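PDB 1VRM: hypothetical protein TM1553 from Thermotoga maritima, which probably transfers FMN from FAD onto target proteins in a metal-dependent reaction, as other flavin transferases of the ApbE family do. Local coordinates for residues A[57-62]-A[82-87]; A[70-75]-A[157-162]; A[88-93]-A[145-150]. All coordinates share one frame; numbering follows the deposited sequence. Where two conformers were deposited one is given.

Contact 1 (A[57-62]-A[82-87]); sequences YKFSFT and DEETYS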
# COMPACT_ATOMS: atom_id res chain seq x y z
N TYR A 57 -10.55 -6.67 7.63
CA TYR A 57 -10.95 -6.67 9.04
C TYR A 57 -9.83 -7.16 9.94
O TYR A 57 -9.63 -6.62 11.06
CB TYR A 57 -12.23 -7.46 9.24
CG TYR A 57 -13.35 -6.83 8.42
CD1 TYR A 57 -13.59 -5.46 8.50
CD2 TYR A 57 -14.08 -7.57 7.52
CE1 TYR A 57 -14.57 -4.85 7.72
CE2 TYR A 57 -15.06 -6.97 6.74
CZ TYR A 57 -15.30 -5.61 6.84
OH TYR A 57 -16.28 -5.00 6.07
N LYS A 58 -9.07 -8.14 9.47
CA LYS A 58 -8.04 -8.74 10.30
C LYS A 58 -6.91 -7.79 10.62
O LYS A 58 -6.31 -7.86 11.71
CB LYS A 58 -7.48 -10.00 9.65
CG LYS A 58 -6.40 -10.68 10.45
CD LYS A 58 -6.05 -12.04 9.92
CE LYS A 58 -4.91 -12.66 10.71
NZ LYS A 58 -4.60 -14.02 10.22
N PHE A 59 -6.59 -6.94 9.64
CA PHE A 59 -5.46 -6.02 9.77
C PHE A 59 -5.90 -4.56 9.95
O PHE A 59 -5.08 -3.67 9.85
CB PHE A 59 -4.49 -6.24 8.62
CG PHE A 59 -3.90 -7.62 8.63
CD1 PHE A 59 -3.06 -8.02 9.64
CD2 PHE A 59 -4.27 -8.57 7.69
CE1 PHE A 59 -2.57 -9.32 9.64
CE2 PHE A 59 -3.76 -9.87 7.72
CZ PHE A 59 -2.89 -10.22 8.70
N SER A 60 -7.16 -4.33 10.28
CA SER A 60 -7.73 -3.02 10.46
C SER A 60 -7.17 -2.30 11.67
O SER A 60 -6.83 -2.93 12.68
CB SER A 60 -9.26 -3.14 10.68
OG SER A 60 -9.84 -1.89 11.01
N PHE A 61 -7.07 -0.98 11.59
CA PHE A 61 -6.63 -0.22 12.76
C PHE A 61 -7.76 -0.16 13.78
O PHE A 61 -7.49 0.02 14.96
CB PHE A 61 -6.18 1.19 12.35
CG PHE A 61 -5.43 1.94 13.41
CD1 PHE A 61 -4.07 1.76 13.55
CD2 PHE A 61 -6.08 2.81 14.28
CE1 PHE A 61 -3.35 2.49 14.54
CE2 PHE A 61 -5.36 3.50 15.27
CZ PHE A 61 -3.99 3.31 15.36
N THR A 62 -9.02 -0.29 13.31
CA THR A 62 -10.18 -0.02 14.17
C THR A 62 -11.14 -1.15 14.44
O THR A 62 -11.84 -1.14 15.47
CB THR A 62 -11.00 1.12 13.57
OG1 THR A 62 -11.45 0.72 12.27
CG2 THR A 62 -10.16 2.35 13.44
N ASP A 82 -0.84 -15.34 15.11
CA ASP A 82 -0.82 -16.38 14.11
C ASP A 82 0.30 -16.11 13.08
O ASP A 82 0.83 -15.00 12.97
CB ASP A 82 -2.19 -16.41 13.42
CG ASP A 82 -2.50 -15.09 12.73
OD1 ASP A 82 -2.88 -14.10 13.42
OD2 ASP A 82 -2.26 -15.04 11.51
N GLU A 83 0.62 -17.13 12.27
CA GLU A 83 1.71 -17.07 11.31
C GLU A 83 1.51 -16.02 10.25
O GLU A 83 2.44 -15.36 9.86
CB GLU A 83 1.89 -18.46 10.66
CG GLU A 83 3.11 -18.58 9.77
N GLU A 84 0.28 -15.87 9.78
CA GLU A 84 0.01 -14.85 8.75
C GLU A 84 0.35 -13.45 9.26
O GLU A 84 1.03 -12.63 8.61
CB GLU A 84 -1.45 -14.90 8.29
CG GLU A 84 -1.73 -13.90 7.16
CD GLU A 84 -3.18 -13.78 6.73
OE1 GLU A 84 -4.08 -13.94 7.60
OE2 GLU A 84 -3.39 -13.50 5.52
N THR A 85 -0.17 -13.17 10.43
CA THR A 85 0.04 -11.87 11.03
C THR A 85 1.54 -11.65 11.28
O THR A 85 2.11 -10.57 10.99
CB THR A 85 -0.67 -11.85 12.35
OG1 THR A 85 -2.06 -11.99 12.11
CG2 THR A 85 -0.45 -10.55 13.07
N TYR A 86 2.17 -12.67 11.85
CA TYR A 86 3.60 -12.57 12.17
C TYR A 86 4.44 -12.25 10.94
O TYR A 86 5.26 -11.31 10.92
CB TYR A 86 4.06 -13.85 12.84
CG TYR A 86 5.36 -13.71 13.58
CD1 TYR A 86 5.38 -13.13 14.84
CD2 TYR A 86 6.53 -14.23 13.09
CE1 TYR A 86 6.57 -12.99 15.57
CE2 TYR A 86 7.73 -14.10 13.81
CZ TYR A 86 7.72 -13.51 15.06
OH TYR A 86 8.88 -13.38 15.83
N SER A 87 4.16 -12.97 9.86
CA SER A 87 4.92 -12.83 8.64
C SER A 87 4.66 -11.44 8.01
O SER A 87 5.59 -10.78 7.54
CB SER A 87 4.53 -13.92 7.66
OG SER A 87 3.25 -13.67 7.12

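Contact 2 (A[70-75]-A[157-162]); sequences KINDHP and GVKIDL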
# COMPACT_ATOMS: atom_id res chain seq x y z
N LYS A 70 -5.64 -5.67 18.22
CA LYS A 70 -5.27 -6.44 19.43
C LYS A 70 -3.87 -6.11 19.90
O LYS A 70 -3.66 -5.81 21.06
CB LYS A 70 -5.38 -7.95 19.20
CG LYS A 70 -5.01 -8.82 20.39
CD LYS A 70 -5.10 -10.27 19.95
CE LYS A 70 -4.48 -11.21 20.91
NZ LYS A 70 -4.92 -12.60 20.51
N ILE A 71 -2.90 -6.09 18.99
CA ILE A 71 -1.55 -5.75 19.38
C ILE A 71 -1.50 -4.29 19.88
O ILE A 71 -0.97 -3.99 20.99
CB ILE A 71 -0.55 -5.89 18.20
CG1 ILE A 71 -0.39 -7.37 17.80
CG2 ILE A 71 0.82 -5.27 18.59
CD1 ILE A 71 0.14 -7.58 16.39
N ASN A 72 -2.10 -3.37 19.13
CA ASN A 72 -2.10 -1.93 19.49
C ASN A 72 -2.72 -1.62 20.84
O ASN A 72 -2.34 -0.64 21.51
CB ASN A 72 -2.73 -1.09 18.41
CG ASN A 72 -1.88 -1.04 17.14
OD1 ASN A 72 -0.67 -1.33 17.17
ND2 ASN A 72 -2.49 -0.58 16.04
N ASP A 73 -3.73 -2.43 21.17
CA ASP A 73 -4.47 -2.25 22.41
C ASP A 73 -3.83 -3.03 23.59
O ASP A 73 -4.37 -3.00 24.69
CB ASP A 73 -5.92 -2.70 22.21
CG ASP A 73 -6.75 -1.70 21.40
OD1 ASP A 73 -6.28 -0.55 21.17
OD2 ASP A 73 -7.88 -2.09 21.05
N HIS A 74 -2.70 -3.71 23.31
CA HIS A 74 -1.99 -4.44 24.33
C HIS A 74 -0.50 -4.02 24.33
O HIS A 74 0.37 -4.85 24.04
CB HIS A 74 -2.14 -5.93 24.11
CG HIS A 74 -3.51 -6.42 24.42
ND1 HIS A 74 -4.53 -6.41 23.49
CD2 HIS A 74 -4.06 -6.87 25.57
CE1 HIS A 74 -5.65 -6.84 24.04
NE2 HIS A 74 -5.39 -7.12 25.32
N PRO A 75 -0.18 -2.75 24.71
CA PRO A 75 1.21 -2.30 24.77
C PRO A 75 1.94 -2.99 25.92
O PRO A 75 1.30 -3.47 26.88
CB PRO A 75 1.08 -0.79 25.08
CG PRO A 75 -0.18 -0.68 25.81
CD PRO A 75 -1.10 -1.68 25.14
N GLY A 157 4.89 2.86 23.28
CA GLY A 157 3.56 3.28 22.93
C GLY A 157 3.31 3.30 21.44
O GLY A 157 2.30 3.86 20.99
N VAL A 158 4.12 2.61 20.66
CA VAL A 158 3.88 2.66 19.21
C VAL A 158 2.63 1.86 18.85
O VAL A 158 2.24 0.92 19.56
CB VAL A 158 5.05 2.22 18.32
CG1 VAL A 158 6.30 3.00 18.57
CG2 VAL A 158 5.28 0.77 18.44
N LYS A 159 2.02 2.24 17.74
CA LYS A 159 0.92 1.52 17.18
C LYS A 159 1.22 1.24 15.70
O LYS A 159 1.72 2.09 14.97
CB LYS A 159 -0.38 2.27 17.29
CG LYS A 159 -0.86 2.41 18.77
CD LYS A 159 -2.25 2.95 18.81
CE LYS A 159 -2.96 2.80 20.16
NZ LYS A 159 -4.43 3.27 20.17
N ILE A 160 0.90 0.03 15.29
CA ILE A 160 1.14 -0.47 13.91
C ILE A 160 -0.05 -0.08 13.06
O ILE A 160 -1.21 -0.24 13.47
CB ILE A 160 1.27 -2.00 13.95
CG1 ILE A 160 2.55 -2.40 14.74
CG2 ILE A 160 1.20 -2.58 12.58
CD1 ILE A 160 2.64 -3.86 15.12
N ASP A 161 0.21 0.41 11.86
CA ASP A 161 -0.83 0.61 10.85
C ASP A 161 -0.27 0.03 9.55
O ASP A 161 0.83 0.42 9.13
CB ASP A 161 -1.21 2.08 10.62
CG ASP A 161 -2.34 2.18 9.55
OD1 ASP A 161 -3.55 2.06 9.89
OD2 ASP A 161 -2.01 2.31 8.35
N LEU A 162 -1.02 -0.89 8.94
CA LEU A 162 -0.56 -1.64 7.75
C LEU A 162 -1.18 -1.09 6.45
O LEU A 162 -1.08 -1.74 5.40
CB LEU A 162 -0.85 -3.14 7.90
CG LEU A 162 -0.09 -3.85 9.03
CD1 LEU A 162 -0.30 -5.33 9.12
CD2 LEU A 162 1.43 -3.59 8.91
O HOH W 1 0.45 0.62 21.69
O HOH W 2 -5.92 1.05 18.92

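Contact 3 (A[88-93]-A[145-150]); sequences LIKAAC and FDDKNM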
# COMPACT_ATOMS: atom_id res chain seq x y z
N LEU A 88 3.43 -10.96 8.04
CA LEU A 88 3.15 -9.64 7.46
C LEU A 88 3.80 -8.50 8.23
O LEU A 88 4.37 -7.59 7.66
CB LEU A 88 1.64 -9.41 7.30
CG LEU A 88 1.21 -8.11 6.67
CD1 LEU A 88 1.85 -7.88 5.31
CD2 LEU A 88 -0.30 -8.17 6.58
N ILE A 89 3.68 -8.56 9.54
CA ILE A 89 4.36 -7.54 10.36
C ILE A 89 5.86 -7.57 10.17
O ILE A 89 6.48 -6.52 9.95
CB ILE A 89 3.93 -7.64 11.84
CG1 ILE A 89 2.43 -7.37 11.91
CG2 ILE A 89 4.69 -6.69 12.75
CD1 ILE A 89 1.80 -7.54 13.29
N LYS A 90 6.45 -8.77 10.16
CA LYS A 90 7.91 -8.91 9.87
C LYS A 90 8.27 -8.29 8.53
O LYS A 90 9.25 -7.55 8.42
CB LYS A 90 8.33 -10.38 9.86
CG LYS A 90 9.70 -10.63 10.48
CD LYS A 90 9.62 -10.76 11.98
CE LYS A 90 10.73 -11.61 12.56
NZ LYS A 90 10.56 -13.08 12.39
N ALA A 91 7.46 -8.57 7.52
CA ALA A 91 7.71 -8.02 6.19
C ALA A 91 7.62 -6.49 6.18
O ALA A 91 8.44 -5.81 5.58
CB ALA A 91 6.80 -8.61 5.18
N ALA A 92 6.63 -5.94 6.87
CA ALA A 92 6.46 -4.50 6.92
C ALA A 92 7.66 -3.87 7.61
O ALA A 92 8.21 -2.87 7.17
CB ALA A 92 5.15 -4.15 7.64
N CYS A 93 8.09 -4.49 8.70
CA CYS A 93 9.30 -3.99 9.37
C CYS A 93 10.55 -4.15 8.48
O CYS A 93 11.40 -3.29 8.49
CB CYS A 93 9.49 -4.62 10.75
SG CYS A 93 8.18 -4.08 11.90
N PHE A 145 10.11 -8.85 18.23
CA PHE A 145 9.66 -10.16 17.77
C PHE A 145 10.24 -11.27 18.61
O PHE A 145 11.41 -11.21 18.97
CB PHE A 145 10.12 -10.35 16.33
CG PHE A 145 9.50 -9.38 15.38
CD1 PHE A 145 8.25 -9.62 14.89
CD2 PHE A 145 10.16 -8.23 14.98
CE1 PHE A 145 7.63 -8.72 14.02
CE2 PHE A 145 9.57 -7.32 14.09
CZ PHE A 145 8.29 -7.56 13.64
N ASP A 146 9.41 -12.27 18.88
CA ASP A 146 9.79 -13.52 19.51
C ASP A 146 9.49 -14.65 18.50
O ASP A 146 8.39 -15.20 18.48
CB ASP A 146 8.99 -13.67 20.79
CG ASP A 146 9.20 -14.99 21.51
OD1 ASP A 146 10.00 -15.83 21.02
OD2 ASP A 146 8.56 -15.16 22.57
N ASP A 147 10.50 -15.01 17.70
CA ASP A 147 10.34 -16.11 16.74
C ASP A 147 10.08 -17.47 17.39
O ASP A 147 9.31 -18.26 16.86
CB ASP A 147 11.56 -16.26 15.81
CG ASP A 147 11.85 -15.03 14.98
OD1 ASP A 147 10.94 -14.21 14.69
OD2 ASP A 147 13.04 -14.87 14.62
N LYS A 148 10.68 -17.73 18.56
CA LYS A 148 10.48 -19.01 19.30
C LYS A 148 8.97 -19.27 19.51
O LYS A 148 8.44 -20.31 19.13
CB LYS A 148 11.19 -18.94 20.65
CG LYS A 148 11.30 -20.26 21.44
CD LYS A 148 11.38 -20.00 22.95
N ASN A 149 8.28 -18.29 20.08
CA ASN A 149 6.88 -18.45 20.43
C ASN A 149 5.88 -17.71 19.54
O ASN A 149 4.68 -17.72 19.84
CB ASN A 149 6.69 -17.99 21.89
CG ASN A 149 7.68 -18.68 22.82
OD1 ASN A 149 7.59 -19.89 23.03
ND2 ASN A 149 8.65 -17.94 23.34
N MSE A 150 6.38 -17.01 18.52
CA MSE A 150 5.57 -16.21 17.61
C MSE A 150 4.74 -15.18 18.36
O MSE A 150 3.48 -15.17 18.32
CB MSE A 150 4.68 -17.11 16.79
CG MSE A 150 4.10 -16.45 15.62
SE MSE A 150 3.79 -17.87 14.28
CE MSE A 150 5.50 -17.72 13.26

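Contact 1 (A[57-62]-A[82-87])
K58, in the last turn of helix 41-58, reaches across to the start of helix 83-98, and its side chain illustrates how one lysine can serve an apolar and a polar surface in turn. CB sets the chain off in the direction of the other segment. CG is anti to the backbone N (chi1 180°), the chain beyond it is extended, and K58 CG itself passes over the centre of the F59 ring, 3.8 Å above its plane. K58 CD then runs beside E84, 3.6 Å from E84 OE1, and K58 CE lies 3.2 Å from T85 OG1. At the tip, K58 NZ forms two salt bridges, at 2.7 Å to E84 OE1 and 2.9 Å to D82 OD2. The first uses the anti lone pair of OE1; the second comes in from above the D82 carboxylate plane.

D82 is the N-cap of the helix. D82 OD2 also accepts from T85 N, at 3.0 Å, through the opposite face of that plane, while T85 OG1 donates to D82 OD1 at 2.6 Å. Three donors thus fix the rotation of this carboxylate. E84 has partners beyond K58: R54 makes a second salt bridge to OE1, and Y169 OH is hydrogen-bonded to OE2. The F59 ring, its plane 80° from that of the E84 carboxylate, presents an edge to OE1 and to T85 CA. The whole is a salt-bridge network built on an N-cap, joining the C-terminal end of one helix to the N-terminal end of another.

Contact 2 (A[70-75]-A[157-162])
N72 and K159 mark the closest approach of the backbones, their CA atoms 5.1 Å apart where helix 67-72 ends against the extended, loop-like 157-162 segment. The principle at work is that a side-chain amide can pair with a backbone as a neighbouring strand would. N72 OD1 accepts from I160 N at 2.8 Å, the donor tilted from the carbonyl plane, while N72 ND2 donates to I160 O at 2.9 Å. This second bond is nearly straight (173°), lies in the amide plane and falls on a lone pair of the I160 carbonyl. Two bonds to the same residue hold the buried amide flat and settle which end is oxygen.

Beside this clamp, K159 runs its aliphatic chain past N72, K159 CB lying 3.6 Å from N72 OD1 and K159 CG and CD passing N72 CB. Its NZ continues to a salt bridge with E112 and, through a water, to D73 OD1; the other D73 oxygen is paired with K69. A diol, probably from the crystallisation liquor, lies about 3 Å from the K159 side chain. A further water donates to both N72 O and V158 O, extending the polar seam. Toward the interior, I71 CG2 meets I160 CD1 at 4.2 Å. F61 packs on N72, K159 and D161. The arrangement is a two-point recognition of an extended backbone by asparagine, which fixes the loop between strand 151-154 and helix 166-181 to the end of helix 67-72.

Contact 3 (A[88-93]-A[145-150])
K90 and F145 bring the backbones nearest, with 8.2 Å between their CA atoms, so helix 83-98 and the end of strand 143-146 meet through side chains. The F145 side chain sets off toward the helix, and its ring is met on one face and at its edge. At the edge, I89 CG2 approaches F145 CE1 to 3.8 Å, and C93 SG lies in the ring plane 3.9 Å from F145 CZ, a sulfur-aromatic contact. In one of its two conformers K90 lays CD over the face, 3.5 Å from the F145 ring centroid and 14° off the normal, a CH-pi contact. That conformer is bent at chi2 (84°) and again at chi4, which carries it across the ring and brings K90 NZ to D147 OD1 for a 2.6 Å salt bridge on the syn side. The same oxygen is hydrogen-bonded to Y86 OH.

With an alanine at F145, I89 and C93 would probably face a gap and the K90 methylenes would lose the ring they lie on. In this conformer the chemistry implies a division of labour along one lysine: its methylenes cover an aromatic face while its ammonium probably offsets the charge of an aspartate already held by a tyrosine.

How the contacts relate
Read from the N terminus, the chain leaves helix 41-58, passes through helix 67-72 and strand 79-80, and enters helix 83-98, where contact 1 closes the first, short loop. Contact 2 starts within that loop, at 70-75, and closes only at 157-162, so the two cross. Contact 3 opens after contact 1 has closed and shuts before 157-162 is reached; it therefore lies wholly within the span of contact 2. Helix 83-98 serves both contacts 1 and 3, with Y86 touching the 145-150 segment. F61 packs contact 1 against contact 2, and I71 with I89 joins contact 2 to contact 3. Together they tie three helices to the small three-stranded sheet and the loop before helix 166-181.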